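Local atomic coordinates of FAD-dependent oxidoreductase (PDB entry 3M9V), a protein that probably acts as a flavin-dependent oxidoreductase on a dTDP-linked sugar in the biosynthesis of D-kijanose, and has the acyl-CoA dehydrogenase fold. Residues Tyr305-Thr310 with Arg349-Ile354; Ala87-Ala92 with Val266-Ala271; Val252-Thr257 with Asp330-Gln335; Met336-Gln341 with Asp396-Gln401. One frame throughout, in Å; residues are numbered along the deposited sequence. Where two conformers were deposited one is given.

How the contacts relate
Contact 2 opens first along the chain, at 87-92 on helix 81-94, and closes at 266-271 on helix 264-283, tying the N-terminal helical domain to the C-terminal one across the intervening beta domain. Contact 3 opens inside that loop, at 252-257, and closes beyond it at 330-335, so the two cross. Contact 1 opens at 305-310, before contact 3 closes, and crosses it as well. Contact 4, from 336-341 to 396-401, follows contact 3 in series and crosses contact 1. Helix 329-362 serves contacts 3, 4 and 1 in turn; contacts 3 and 4 touch near the nucleotide, and contacts 1 and 2, in series, touch through 264-283 and through Arg308 on Leu89.

Contact 1 of 4, residues Tyr305-Thr310 with Arg349-Ile354; sequences YALRAT and RLAPEI
Leu307 and Leu350 carry this contact, their side chains sliding past each other in opposite directions. CD1 of Leu350 ends against the backbone of the other helix, 4.0 Å from Leu307 CA, while Leu307 CD1 reaches back to Leu350 CB at 4.1 Å. The second branch of Leu307 does separate work: its CD2 lies 3.9 Å from Ala351 CB and 4.0 Å from Ile354 CD1, so one leucine fork spans a full turn of 349-354. The beta carbon of Leu307 already faces the partner helix, and a CG anti to the backbone N (chi1 170°), with chi2 at 70°, spreads the two methyls over it. Ala306 adds a looser methyl contact, its CB 4.4 Å from Leu350 CD1.

No hydrogen bond crosses the interface. Next to it, Thr310 turns its hydroxyl back to its own helix, with OG1 donating to Ala306 O at 2.8 Å; the backbone N of Thr310 reaches the same oxygen from the other face of the carbonyl plane. Opposite, the helix kinks at Pro352, whose N has no bond to the preceding turn. Glu353 is salt-bridged to Arg303, back on the first helix.

The two segments run nearly antiparallel, at 150°, with axes 9.8 Å apart, as expected of neighbouring helices in the C-terminal bundle of the acyl-CoA dehydrogenase fold. Helix 264-283 closes one side, with Val268 and Ala271 against Leu307 and Ala271 also against Ile354. At the subunit interface, Tyr305 hydrogen-bonds to His339 of the second subunit, and Ala306 and Thr310 pack on that subunit too.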
loop_
_atom_site.group_PDB
_atom_site.type_symbol
_atom_site.label_atom_id
_atom_site.label_comp_id
_atom_site.label_asym_id
_atom_site.label_seq_id
_atom_site.Cartn_x
_atom_site.Cartn_y
_atom_site.Cartn_z
ATOM N N TYR A 305 7.686 -6.579 13.242
ATOM C CA TYR A 305 8.274 -7.924 13.167
ATOM C C TYR A 305 8.957 -8.212 11.815
ATOM O O TYR A 305 10.087 -8.718 11.761
ATOM C CB TYR A 305 7.182 -8.969 13.409
ATOM C CG TYR A 305 7.781 -10.321 13.680
ATOM C CD1 TYR A 305 8.037 -10.744 14.992
ATOM C CD2 TYR A 305 8.129 -11.148 12.621
ATOM C CE1 TYR A 305 8.655 -11.970 15.225
ATOM C CE2 TYR A 305 8.680 -12.397 12.861
ATOM C CZ TYR A 305 8.946 -12.797 14.159
ATOM O OH TYR A 305 9.579 -14.015 14.342
ATOM N N ALA A 306 8.273 -7.928 10.717
ATOM C CA ALA A 306 8.802 -8.137 9.385
ATOM C C ALA A 306 9.986 -7.175 9.193
ATOM O O ALA A 306 10.958 -7.545 8.550
ATOM C CB ALA A 306 7.721 -7.830 8.301
ATOM N N LEU A 307 9.938 -5.962 9.741
ATOM C CA LEU A 307 11.072 -5.044 9.628
ATOM C C LEU A 307 12.326 -5.600 10.296
ATOM O O LEU A 307 13.401 -5.694 9.693
ATOM C CB LEU A 307 10.740 -3.652 10.164
ATOM C CG LEU A 307 11.877 -2.630 10.334
ATOM C CD1 LEU A 307 12.300 -2.233 8.909
ATOM C CD2 LEU A 307 11.355 -1.374 11.004
ATOM N N ARG A 308 12.190 -6.000 11.552
ATOM C CA ARG A 308 13.266 -6.649 12.288
ATOM C C ARG A 308 13.786 -7.927 11.627
ATOM O O ARG A 308 15.005 -8.142 11.610
ATOM C CB ARG A 308 12.800 -6.945 13.710
ATOM C CG ARG A 308 12.688 -5.702 14.590
ATOM C CD ARG A 308 12.272 -6.174 15.980
ATOM N NE ARG A 308 12.515 -5.178 17.018
ATOM C CZ ARG A 308 13.606 -5.087 17.780
ATOM N NH1 ARG A 308 14.605 -5.946 17.681
ATOM N NH2 ARG A 308 13.692 -4.112 18.680
ATOM N N ALA A 309 12.882 -8.740 11.074
ATOM C CA ALA A 309 13.292 -10.052 10.576
ATOM C C ALA A 309 14.092 -9.769 9.312
ATOM O O ALA A 309 14.982 -10.526 8.993
ATOM C CB ALA A 309 12.086 -10.869 10.180
ATOM N N THR A 310 13.737 -8.745 8.541
ATOM C CA THR A 310 14.387 -8.506 7.248
ATOM C C THR A 310 15.794 -7.928 7.458
ATOM O O THR A 310 16.743 -8.411 6.867
ATOM C CB THR A 310 13.552 -7.525 6.418
ATOM O OG1 THR A 310 12.298 -8.159 6.169
ATOM C CG2 THR A 310 14.188 -7.319 5.021
ATOM N N ARG A 349 10.850 1.453 3.237
ATOM C CA ARG A 349 9.404 1.568 3.126
ATOM C C ARG A 349 8.744 1.197 4.448
ATOM O O ARG A 349 7.852 1.912 4.902
ATOM C CB ARG A 349 8.839 0.727 1.977
ATOM C CG ARG A 349 7.445 1.179 1.572
ATOM C CD ARG A 349 7.150 0.892 0.113
ATOM N NE ARG A 349 8.117 1.499 -0.798
ATOM C CZ ARG A 349 8.520 0.911 -1.921
ATOM N NH1 ARG A 349 9.402 1.497 -2.715
ATOM N NH2 ARG A 349 8.026 -0.274 -2.245
ATOM N N LEU A 350 9.176 0.131 5.107
ATOM C CA LEU A 350 8.474 -0.248 6.326
ATOM C C LEU A 350 8.678 0.711 7.488
ATOM O O LEU A 350 7.717 1.027 8.188
ATOM C CB LEU A 350 8.840 -1.652 6.786
ATOM C CG LEU A 350 8.391 -2.825 5.909
ATOM C CD1 LEU A 350 9.067 -4.118 6.342
ATOM C CD2 LEU A 350 6.885 -2.930 5.917
ATOM N N ALA A 351 9.917 1.123 7.749
ATOM C CA ALA A 351 10.132 1.964 8.925
ATOM C C ALA A 351 9.330 3.274 8.864
ATOM O O ALA A 351 8.619 3.587 9.822
ATOM C CB ALA A 351 11.630 2.116 9.286
ATOM N N PRO A 352 9.380 4.038 7.755
ATOM C CA PRO A 352 8.538 5.246 7.809
ATOM C C PRO A 352 7.029 5.004 7.915
ATOM O O PRO A 352 6.322 5.800 8.545
ATOM C CB PRO A 352 8.835 5.971 6.481
ATOM C CG PRO A 352 10.181 5.527 6.110
ATOM C CD PRO A 352 10.331 4.092 6.621
ATOM N N GLU A 353 6.537 3.914 7.331
ATOM C CA GLU A 353 5.126 3.556 7.446
ATOM C C GLU A 353 4.752 3.296 8.894
ATOM O O GLU A 353 3.745 3.797 9.396
ATOM C CB GLU A 353 4.798 2.255 6.706
ATOM C CG GLU A 353 4.111 2.418 5.380
ATOM C CD GLU A 353 4.008 1.066 4.672
ATOM O OE1 GLU A 353 4.418 0.992 3.487
ATOM O OE2 GLU A 353 3.534 0.105 5.334
ATOM N N ILE A 354 5.534 2.469 9.576
ATOM C CA ILE A 354 5.262 2.293 11.001
ATOM C C ILE A 354 5.208 3.628 11.772
ATOM O O ILE A 354 4.294 3.893 12.577
ATOM C CB ILE A 354 6.349 1.366 11.573
ATOM C CG1 ILE A 354 6.169 -0.042 10.989
ATOM C CG2 ILE A 354 6.341 1.405 13.102
ATOM C CD1 ILE A 354 7.388 -0.917 11.247
#

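Contact 2 of 4, residues Ala87-Ala92 with Val266-Ala271; sequences ALLAVA and VYVGVA
Leu88 begins the contact by setting its CB 4.1 Å from Val266 CG2, one residue before the closest approach. Leu89 comes next and lies along the backbone of Gly269, its CG 3.7 Å from Gly269 N. A chi1 of -168° directs CG of Leu89 away from its own N and across the glycine, and CD1 meets Val268 CG1 obliquely at 3.7 Å; CD2 stays over Gly269 CA. An alanine in place of Leu89 is likely to open a gap beside Gly269 and leave Val268 CG1 without its methyl partner.

The helices pass closely here: the axes come within 7.2 Å at an angle of 41°, and Leu89 CA is 4.2 Å from Gly269 CA. Gly269 permits this, since a beta carbon there would run into Leu89 O and Ala92 CB. It is a glycine-mediated helix crossing, joining the N-terminal and C-terminal helical domains of the acyl-CoA dehydrogenase fold.

A turn further on, Ala92 points its methyl into the other backbone, where CB sits 3.4 Å from Val266 O. The same CB touches Val266 CG1 at 4.1 Å, so the two branches of Val266 divide between Ala92 and Leu88. The backbone N of Val270 lies near this methyl, while its side chain packs on Ala96 of helix 96-118. On the other flank, Arg308 of helix 291-323 touches both Leu89 and Val268.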
loop_
_atom_site.group_PDB
_atom_site.type_symbol
_atom_site.label_atom_id
_atom_site.label_comp_id
_atom_site.label_asym_id
_atom_site.label_seq_id
_atom_site.Cartn_x
_atom_site.Cartn_y
_atom_site.Cartn_z
ATOM N N ALA A 87 23.396 -3.027 18.772
ATOM C CA ALA A 87 23.776 -1.850 19.562
ATOM C C ALA A 87 23.286 -0.509 19.003
ATOM O O ALA A 87 22.804 0.365 19.751
ATOM C CB ALA A 87 25.292 -1.875 19.739
ATOM N N LEU A 88 23.388 -0.318 17.683
ATOM C CA LEU A 88 22.846 0.900 17.055
ATOM C C LEU A 88 21.344 1.054 17.273
ATOM O O LEU A 88 20.816 2.153 17.446
ATOM C CB LEU A 88 23.153 0.936 15.551
ATOM C CG LEU A 88 24.661 0.951 15.257
ATOM C CD1 LEU A 88 24.961 0.960 13.750
ATOM C CD2 LEU A 88 25.252 2.211 15.875
ATOM N N LEU A 89 20.619 -0.054 17.168
ATOM C CA LEU A 89 19.179 -0.039 17.430
ATOM C C LEU A 89 18.911 0.492 18.852
ATOM O O LEU A 89 18.088 1.402 19.053
ATOM C CB LEU A 89 18.689 -1.487 17.220
ATOM C CG LEU A 89 17.178 -1.736 17.149
ATOM C CD1 LEU A 89 16.897 -3.211 16.740
ATOM C CD2 LEU A 89 16.524 -1.476 18.526
ATOM N N ALA A 90 19.604 -0.052 19.853
ATOM C CA ALA A 90 19.381 0.439 21.231
ATOM C C ALA A 90 19.713 1.935 21.350
ATOM O O ALA A 90 18.955 2.705 21.962
ATOM C CB ALA A 90 20.233 -0.390 22.260
ATOM N N VAL A 91 20.803 2.377 20.716
ATOM C CA VAL A 91 21.112 3.809 20.759
ATOM C C VAL A 91 20.052 4.650 20.037
ATOM O O VAL A 91 19.641 5.707 20.518
ATOM C CB VAL A 91 22.553 4.129 20.267
ATOM C CG1 VAL A 91 22.834 5.645 20.208
ATOM C CG2 VAL A 91 23.594 3.469 21.173
ATOM N N ALA A 92 19.614 4.184 18.869
ATOM C CA ALA A 92 18.624 4.921 18.092
ATOM C C ALA A 92 17.279 5.069 18.808
ATOM O O ALA A 92 16.597 6.075 18.606
ATOM C CB ALA A 92 18.449 4.292 16.713
ATOM N N VAL A 266 19.689 1.412 12.816
ATOM C CA VAL A 266 19.272 2.769 13.216
ATOM C C VAL A 266 17.768 2.956 12.964
ATOM O O VAL A 266 16.986 3.337 13.841
ATOM C CB VAL A 266 20.129 3.850 12.536
ATOM C CG1 VAL A 266 19.571 5.250 12.889
ATOM C CG2 VAL A 266 21.606 3.698 13.006
ATOM N N TYR A 267 17.344 2.574 11.768
ATOM C CA TYR A 267 15.965 2.856 11.296
ATOM C C TYR A 267 15.043 1.842 11.967
ATOM O O TYR A 267 13.909 2.185 12.320
ATOM C CB TYR A 267 15.914 2.831 9.760
ATOM C CG TYR A 267 16.890 3.887 9.267
ATOM C CD1 TYR A 267 16.588 5.238 9.459
ATOM C CD2 TYR A 267 18.101 3.563 8.647
ATOM C CE1 TYR A 267 17.470 6.253 9.054
ATOM C CE2 TYR A 267 18.992 4.580 8.230
ATOM C CZ TYR A 267 18.674 5.902 8.474
ATOM O OH TYR A 267 19.487 6.943 8.134
ATOM N N VAL A 268 15.558 0.637 12.212
ATOM C CA VAL A 268 14.786 -0.295 13.013
ATOM C C VAL A 268 14.560 0.249 14.436
ATOM O O VAL A 268 13.467 0.097 14.997
ATOM C CB VAL A 268 15.421 -1.724 13.099
ATOM C CG1 VAL A 268 14.512 -2.629 13.932
ATOM C CG2 VAL A 268 15.678 -2.348 11.702
ATOM N N GLY A 269 15.570 0.855 15.056
ATOM C CA GLY A 269 15.361 1.428 16.403
ATOM C C GLY A 269 14.394 2.592 16.453
ATOM O O GLY A 269 13.580 2.709 17.385
ATOM N N VAL A 270 14.451 3.452 15.431
ATOM C CA VAL A 270 13.448 4.521 15.269
ATOM C C VAL A 270 12.018 3.978 15.199
ATOM O O VAL A 270 11.114 4.467 15.906
ATOM C CB VAL A 270 13.781 5.449 14.070
ATOM C CG1 VAL A 270 12.681 6.488 13.867
ATOM C CG2 VAL A 270 15.096 6.210 14.370
ATOM N N ALA A 271 11.796 2.963 14.364
ATOM C CA ALA A 271 10.461 2.368 14.338
ATOM C C ALA A 271 10.071 1.773 15.696
ATOM O O ALA A 271 8.908 1.817 16.102
ATOM C CB ALA A 271 10.396 1.285 13.236
#

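Contact 3 of 4, residues Val252-Thr257 with Asp330-Gln335; sequences VLAGQT and DERGRQ. With TYD (thymidine-5'-diphosphate), chain B.
Leu253 and Ala254 pack against the bare backbone of Gly333. Leu253 CB is 3.2 Å from Gly333 O, and Ala254 N lies 3.8 Å from Gly333 CA, an approach in which a beta carbon on Gly333 would be tight against Leu253 CB. Leu253 CD1 goes on to Arg334 CA at 4.4 Å, and Ala254 CB touches Arg332 NH2.

Hydrogen bonds to dTDP form the second group. Arg332 extends from CG to NE and brings its guanidinium edge-on to the thymine carbonyl: NH2 donates to TYD O4 at 2.7 Å with an N-H...O angle of 161°, and NH1 adds a weak bond to the same oxygen. Leu321 O and Ser322 O take NE and NH1, which fixes the rotation of the group. At the other end of the nucleotide, Gln256 NE2 donates to TYD O2B at 2.9 Å, almost straight at 165°. Helices 253-260 and 329-362 of the C-terminal helical domain thus read base and diphosphate from one pocket, which Ser259 and Glu115 help complete. Gly255 CA lies 3.4 Å from the ring oxygen TYD O4', where a beta carbon would clash.

Charged pairs flank the packing. Arg334 NE and NH2 both reach Glu331 OE1 from one face of the carboxylate, NH2 at 2.7 Å, while NH1 is salt-bridged to Asp250. Glu331 OE2 receives Gln335 NE2 on its anti lone pair, a long bond of 3.3 Å.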
loop_
_atom_site.group_PDB
_atom_site.type_symbol
_atom_site.label_atom_id
_atom_site.label_comp_id
_atom_site.label_asym_id
_atom_site.label_seq_id
_atom_site.Cartn_x
_atom_site.Cartn_y
_atom_site.Cartn_z
ATOM N N VAL A 252 34.594 -5.401 -4.668
ATOM C CA VAL A 252 34.635 -4.169 -3.874
ATOM C C VAL A 252 33.289 -3.875 -3.201
ATOM O O VAL A 252 33.216 -3.192 -2.181
ATOM C CB VAL A 252 35.075 -3.016 -4.808
ATOM C CG1 VAL A 252 34.529 -1.661 -4.411
ATOM C CG2 VAL A 252 36.601 -2.986 -4.868
ATOM N N LEU A 253 32.235 -4.439 -3.777
ATOM C CA LEU A 253 30.907 -4.372 -3.192
ATOM C C LEU A 253 30.946 -4.924 -1.781
ATOM O O LEU A 253 30.136 -4.497 -0.963
ATOM C CB LEU A 253 29.873 -5.115 -4.050
ATOM C CG LEU A 253 29.773 -4.477 -5.443
ATOM C CD1 LEU A 253 28.721 -5.107 -6.370
ATOM C CD2 LEU A 253 29.576 -2.975 -5.459
ATOM N N ALA A 254 31.864 -5.841 -1.481
ATOM C CA ALA A 254 31.821 -6.426 -0.147
ATOM C C ALA A 254 32.215 -5.406 0.914
ATOM O O ALA A 254 31.636 -5.414 2.005
ATOM C CB ALA A 254 32.750 -7.616 -0.009
ATOM N N GLY A 255 33.211 -4.576 0.622
ATOM C CA GLY A 255 33.650 -3.550 1.561
ATOM C C GLY A 255 32.589 -2.470 1.732
ATOM O O GLY A 255 32.377 -1.962 2.837
ATOM N N GLN A 256 31.911 -2.115 0.641
ATOM C CA GLN A 256 30.839 -1.138 0.760
ATOM C C GLN A 256 29.680 -1.656 1.586
ATOM O O GLN A 256 28.941 -0.891 2.221
ATOM C CB GLN A 256 30.351 -0.729 -0.624
ATOM C CG GLN A 256 31.424 0.045 -1.349
ATOM C CD GLN A 256 31.125 0.125 -2.818
ATOM O OE1 GLN A 256 29.977 0.005 -3.248
ATOM N NE2 GLN A 256 32.168 0.314 -3.610
ATOM N N THR A 257 29.529 -2.976 1.591
ATOM C CA THR A 257 28.453 -3.542 2.382
ATOM C C THR A 257 28.844 -3.481 3.853
ATOM O O THR A 257 28.085 -3.011 4.713
ATOM C CB THR A 257 28.130 -4.974 1.906
ATOM O OG1 THR A 257 27.629 -4.905 0.569
ATOM C CG2 THR A 257 27.061 -5.587 2.819
ATOM N N ASP A 330 34.411 -11.908 -6.465
ATOM C CA ASP A 330 33.371 -11.151 -7.145
ATOM C C ASP A 330 31.934 -11.597 -6.844
ATOM O O ASP A 330 31.093 -10.758 -6.519
ATOM C CB ASP A 330 33.657 -11.064 -8.635
ATOM C CG ASP A 330 34.895 -10.244 -8.908
ATOM O OD1 ASP A 330 35.059 -9.175 -8.284
ATOM O OD2 ASP A 330 35.717 -10.660 -9.747
ATOM N N GLU A 331 31.660 -12.896 -6.919
ATOM C CA GLU A 331 30.383 -13.444 -6.465
ATOM C C GLU A 331 30.108 -13.076 -5.000
ATOM O O GLU A 331 28.969 -12.778 -4.627
ATOM C CB GLU A 331 30.387 -14.968 -6.643
ATOM C CG GLU A 331 29.046 -15.641 -6.919
ATOM C CD GLU A 331 28.069 -14.788 -7.715
ATOM O OE1 GLU A 331 28.409 -14.245 -8.792
ATOM O OE2 GLU A 331 26.921 -14.644 -7.247
ATOM N N ARG A 332 31.142 -13.091 -4.164
ATOM C CA ARG A 332 30.970 -12.757 -2.753
ATOM C C ARG A 332 30.425 -11.338 -2.551
ATOM O O ARG A 332 29.501 -11.152 -1.750
ATOM C CB ARG A 332 32.289 -12.910 -2.010
ATOM C CG ARG A 332 32.285 -12.292 -0.622
ATOM C CD ARG A 332 33.533 -12.789 0.084
ATOM N NE ARG A 332 33.717 -12.311 1.452
ATOM C CZ ARG A 332 34.324 -11.167 1.774
ATOM N NH1 ARG A 332 34.485 -10.851 3.050
ATOM N NH2 ARG A 332 34.782 -10.340 0.843
ATOM N N GLY A 333 30.977 -10.374 -3.287
ATOM C CA GLY A 333 30.608 -8.959 -3.252
ATOM C C GLY A 333 29.234 -8.708 -3.854
ATOM O O GLY A 333 28.453 -7.925 -3.325
ATOM N N ARG A 334 28.885 -9.377 -4.948
ATOM C CA ARG A 334 27.528 -9.261 -5.488
ATOM C C ARG A 334 26.524 -9.824 -4.478
ATOM O O ARG A 334 25.476 -9.240 -4.246
ATOM C CB ARG A 334 27.406 -9.984 -6.833
ATOM C CG ARG A 334 28.042 -9.223 -8.002
ATOM C CD ARG A 334 27.717 -9.891 -9.327
ATOM N NE ARG A 334 28.402 -11.178 -9.380
ATOM C CZ ARG A 334 29.552 -11.358 -10.025
ATOM N NH1 ARG A 334 30.123 -10.337 -10.648
ATOM N NH2 ARG A 334 30.128 -12.552 -10.055
ATOM N N GLN A 335 26.842 -10.927 -3.820
ATOM C CA GLN A 335 25.855 -11.498 -2.926
ATOM C C GLN A 335 25.685 -10.604 -1.703
ATOM O O GLN A 335 24.571 -10.404 -1.248
ATOM C CB GLN A 335 26.277 -12.914 -2.530
ATOM C CG GLN A 335 25.894 -13.827 -3.673
ATOM C CD GLN A 335 26.079 -15.279 -3.326
ATOM O OE1 GLN A 335 25.809 -15.733 -2.211
ATOM N NE2 GLN A 335 26.538 -16.036 -4.317
HETATM P PA TYD B . 34.557 1.334 1.321
HETATM O O1A TYD B . 35.326 2.632 1.481
HETATM O O2A TYD B . 33.084 1.255 1.682
HETATM O O3A TYD B . 34.764 0.778 -0.171
HETATM P PB TYD B . 35.219 1.839 -1.290
HETATM O O1B TYD B . 34.400 3.076 -0.967
HETATM O O2B TYD B . 34.737 1.083 -2.512
HETATM O O3B TYD B . 36.718 1.925 -1.075
HETATM O "O5'" TYD B . 35.335 0.101 2.010
HETATM C "C5'" TYD B . 36.603 -0.371 1.559
HETATM C "C4'" TYD B . 37.052 -1.024 2.859
HETATM O "O4'" TYD B . 36.290 -2.194 3.126
HETATM C "C3'" TYD B . 38.511 -1.438 2.892
HETATM O "O3'" TYD B . 39.032 -0.554 3.886
HETATM C "C2'" TYD B . 38.502 -2.823 3.519
HETATM C "C1'" TYD B . 37.053 -3.150 3.867
HETATM N N1 TYD B . 36.697 -4.495 3.392
HETATM C C2 TYD B . 36.127 -5.376 4.213
HETATM O O2 TYD B . 35.910 -5.053 5.405
HETATM N N3 TYD B . 35.813 -6.607 3.753
HETATM C C4 TYD B . 36.051 -6.957 2.467
HETATM O O4 TYD B . 35.747 -8.102 2.070
HETATM C C5 TYD B . 36.646 -6.051 1.607
HETATM C C5M TYD B . 36.963 -6.347 0.165
HETATM C C6 TYD B . 36.958 -4.798 2.115
#

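Contact 4 of 4, residues Met336-Gln341 with Asp396-Gln401; sequences MMRHFQ and DFLSAQ
Met337 and Phe397 form the tight part, with Met337 CG 3.4 Å from Phe397 CZ. Two bends in the methionine, after an anti chi1 of -176°, carry SD above the ring face as a distant Met-aromatic contact, 5.4 Å from the centroid. Gln341 CG lies 4.0 Å from Phe397 CE2, its amide nearly perpendicular to the ring and tied to Tyr389 N and Pro388 O. Were Phe397 a serine, Met337 SD would probably lose its aromatic face and Gln341 CG its neighbour.

Leu398 CD2 bridges to the looser side, touching Gln341 CB and Arg338 CD, the latter at 3.9 Å. There the guanidinium of Arg338 lies with one face over Gln401 CB, 3.7 Å from NH1. A water accepts from Arg338 NH1 at 3.1 Å; its link to Gln401 NE2 is suspiciously short and doubtful. Arg338 NE is salt-bridged to Asp301 of the second subunit.

Segments 336-341 and 396-401 cross at 127°, joining helix 329-362 to helix 391-402. Behind Met337 stands helix 253-260 with Gln256 of the dTDP site, while Leu398 also packs on Ala298 of the second subunit.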
loop_
_atom_site.group_PDB
_atom_site.type_symbol
_atom_site.label_atom_id
_atom_site.label_comp_id
_atom_site.label_asym_id
_atom_site.label_seq_id
_atom_site.Cartn_x
_atom_site.Cartn_y
_atom_site.Cartn_z
ATOM N N MET A 336 26.776 -10.070 -1.165
ATOM C CA MET A 336 26.660 -9.222 0.015
ATOM C C MET A 336 25.828 -7.984 -0.292
ATOM O O MET A 336 24.910 -7.654 0.457
ATOM C CB MET A 336 28.035 -8.870 0.555
ATOM C CG MET A 336 28.722 -10.091 1.187
ATOM S SD MET A 336 30.349 -9.680 1.873
ATOM C CE MET A 336 29.926 -8.612 3.240
ATOM N N MET A 337 26.076 -7.369 -1.440
ATOM C CA MET A 337 25.352 -6.167 -1.818
ATOM C C MET A 337 23.865 -6.406 -2.128
ATOM O O MET A 337 22.981 -5.601 -1.831
ATOM C CB MET A 337 26.094 -5.471 -2.968
ATOM C CG MET A 337 25.450 -4.153 -3.358
ATOM S SD MET A 337 25.556 -2.877 -2.062
ATOM C CE MET A 337 27.280 -2.605 -1.695
ATOM N N ARG A 338 23.573 -7.553 -2.718
ATOM C CA ARG A 338 22.198 -7.953 -2.974
ATOM C C ARG A 338 21.423 -8.185 -1.667
ATOM O O ARG A 338 20.317 -7.686 -1.525
ATOM C CB ARG A 338 22.196 -9.244 -3.801
ATOM C CG ARG A 338 20.773 -9.764 -4.075
ATOM C CD ARG A 338 20.212 -9.073 -5.310
ATOM N NE ARG A 338 19.059 -9.711 -5.963
ATOM C CZ ARG A 338 19.141 -10.667 -6.882
ATOM N NH1 ARG A 338 20.319 -11.151 -7.240
ATOM N NH2 ARG A 338 18.046 -11.160 -7.437
ATOM N N HIS A 339 21.958 -8.936 -0.713
ATOM C CA HIS A 339 21.328 -8.975 0.604
ATOM C C HIS A 339 21.113 -7.587 1.195
ATOM O O HIS A 339 20.010 -7.338 1.676
ATOM C CB HIS A 339 22.128 -9.759 1.647
ATOM C CG HIS A 339 22.043 -11.248 1.479
ATOM N ND1 HIS A 339 20.998 -11.998 1.979
ATOM C CD2 HIS A 339 22.879 -12.123 0.867
ATOM C CE1 HIS A 339 21.213 -13.278 1.716
ATOM N NE2 HIS A 339 22.336 -13.377 1.023
ATOM N N PHE A 340 22.138 -6.729 1.185
ATOM C CA PHE A 340 22.072 -5.352 1.697
ATOM C C PHE A 340 20.946 -4.605 0.984
ATOM O O PHE A 340 20.044 -4.033 1.614
ATOM C CB PHE A 340 23.434 -4.650 1.525
ATOM C CG PHE A 340 23.535 -3.231 2.043
ATOM C CD1 PHE A 340 22.586 -2.659 2.899
ATOM C CD2 PHE A 340 24.613 -2.434 1.636
ATOM C CE1 PHE A 340 22.724 -1.335 3.372
ATOM C CE2 PHE A 340 24.730 -1.088 2.044
ATOM C CZ PHE A 340 23.778 -0.541 2.927
ATOM N N GLN A 341 21.003 -4.551 -0.342
ATOM C CA GLN A 341 20.013 -3.730 -1.030
ATOM C C GLN A 341 18.548 -4.208 -0.985
ATOM O O GLN A 341 17.627 -3.391 -0.960
ATOM C CB GLN A 341 20.463 -3.351 -2.441
ATOM C CG GLN A 341 21.863 -2.697 -2.392
ATOM C CD GLN A 341 21.827 -1.335 -1.709
ATOM O OE1 GLN A 341 20.912 -0.534 -1.947
ATOM N NE2 GLN A 341 22.843 -1.045 -0.891
ATOM N N ASP A 396 17.856 0.239 -10.304
ATOM C CA ASP A 396 18.702 -0.167 -11.451
ATOM C C ASP A 396 19.636 -1.301 -11.042
ATOM O O ASP A 396 19.849 -2.211 -11.828
ATOM C CB ASP A 396 19.660 0.945 -11.921
ATOM C CG ASP A 396 18.953 2.080 -12.624
ATOM O OD1 ASP A 396 17.819 1.900 -13.126
ATOM O OD2 ASP A 396 19.533 3.182 -12.614
ATOM N N PHE A 397 20.210 -1.241 -9.840
ATOM C CA PHE A 397 21.074 -2.313 -9.347
ATOM C C PHE A 397 20.336 -3.654 -9.224
ATOM O O PHE A 397 20.776 -4.684 -9.769
ATOM C CB PHE A 397 21.666 -1.949 -7.968
ATOM C CG PHE A 397 22.429 -3.086 -7.322
ATOM C CD1 PHE A 397 23.680 -3.462 -7.797
ATOM C CD2 PHE A 397 21.887 -3.807 -6.273
ATOM C CE1 PHE A 397 24.366 -4.519 -7.231
ATOM C CE2 PHE A 397 22.559 -4.881 -5.696
ATOM C CZ PHE A 397 23.798 -5.235 -6.177
ATOM N N LEU A 398 19.240 -3.647 -8.461
ATOM C CA LEU A 398 18.445 -4.861 -8.298
ATOM C C LEU A 398 17.891 -5.445 -9.588
ATOM O O LEU A 398 17.936 -6.657 -9.755
ATOM C CB LEU A 398 17.296 -4.705 -7.291
ATOM C CG LEU A 398 17.814 -4.447 -5.870
ATOM C CD1 LEU A 398 16.660 -4.037 -4.952
ATOM C CD2 LEU A 398 18.502 -5.616 -5.235
ATOM N N SER A 399 17.321 -4.649 -10.484
ATOM C CA SER A 399 16.774 -5.280 -11.676
ATOM C C SER A 399 17.912 -5.786 -12.563
ATOM O O SER A 399 17.745 -6.793 -13.242
ATOM C CB SER A 399 15.862 -4.331 -12.443
ATOM O OG SER A 399 16.611 -3.173 -12.763
ATOM N N ALA A 400 19.074 -5.133 -12.543
ATOM C CA ALA A 400 20.246 -5.602 -13.293
ATOM C C ALA A 400 20.688 -6.986 -12.797
ATOM O O ALA A 400 20.937 -7.907 -13.581
ATOM C CB ALA A 400 21.400 -4.577 -13.190
ATOM N N GLN A 401 20.758 -7.143 -11.482
ATOM C CA GLN A 401 21.185 -8.394 -10.870
ATOM C C GLN A 401 20.120 -9.462 -11.138
ATOM O O GLN A 401 20.477 -10.584 -11.454
ATOM C CB GLN A 401 21.299 -8.260 -9.347
ATOM C CG GLN A 401 22.426 -7.355 -8.905
ATOM C CD GLN A 401 23.755 -7.820 -9.458
ATOM O OE1 GLN A 401 24.412 -7.111 -10.218
ATOM N NE2 GLN A 401 24.162 -9.019 -9.079
HETATM O O HOH W 1 23.091 -9.810 -7.000
#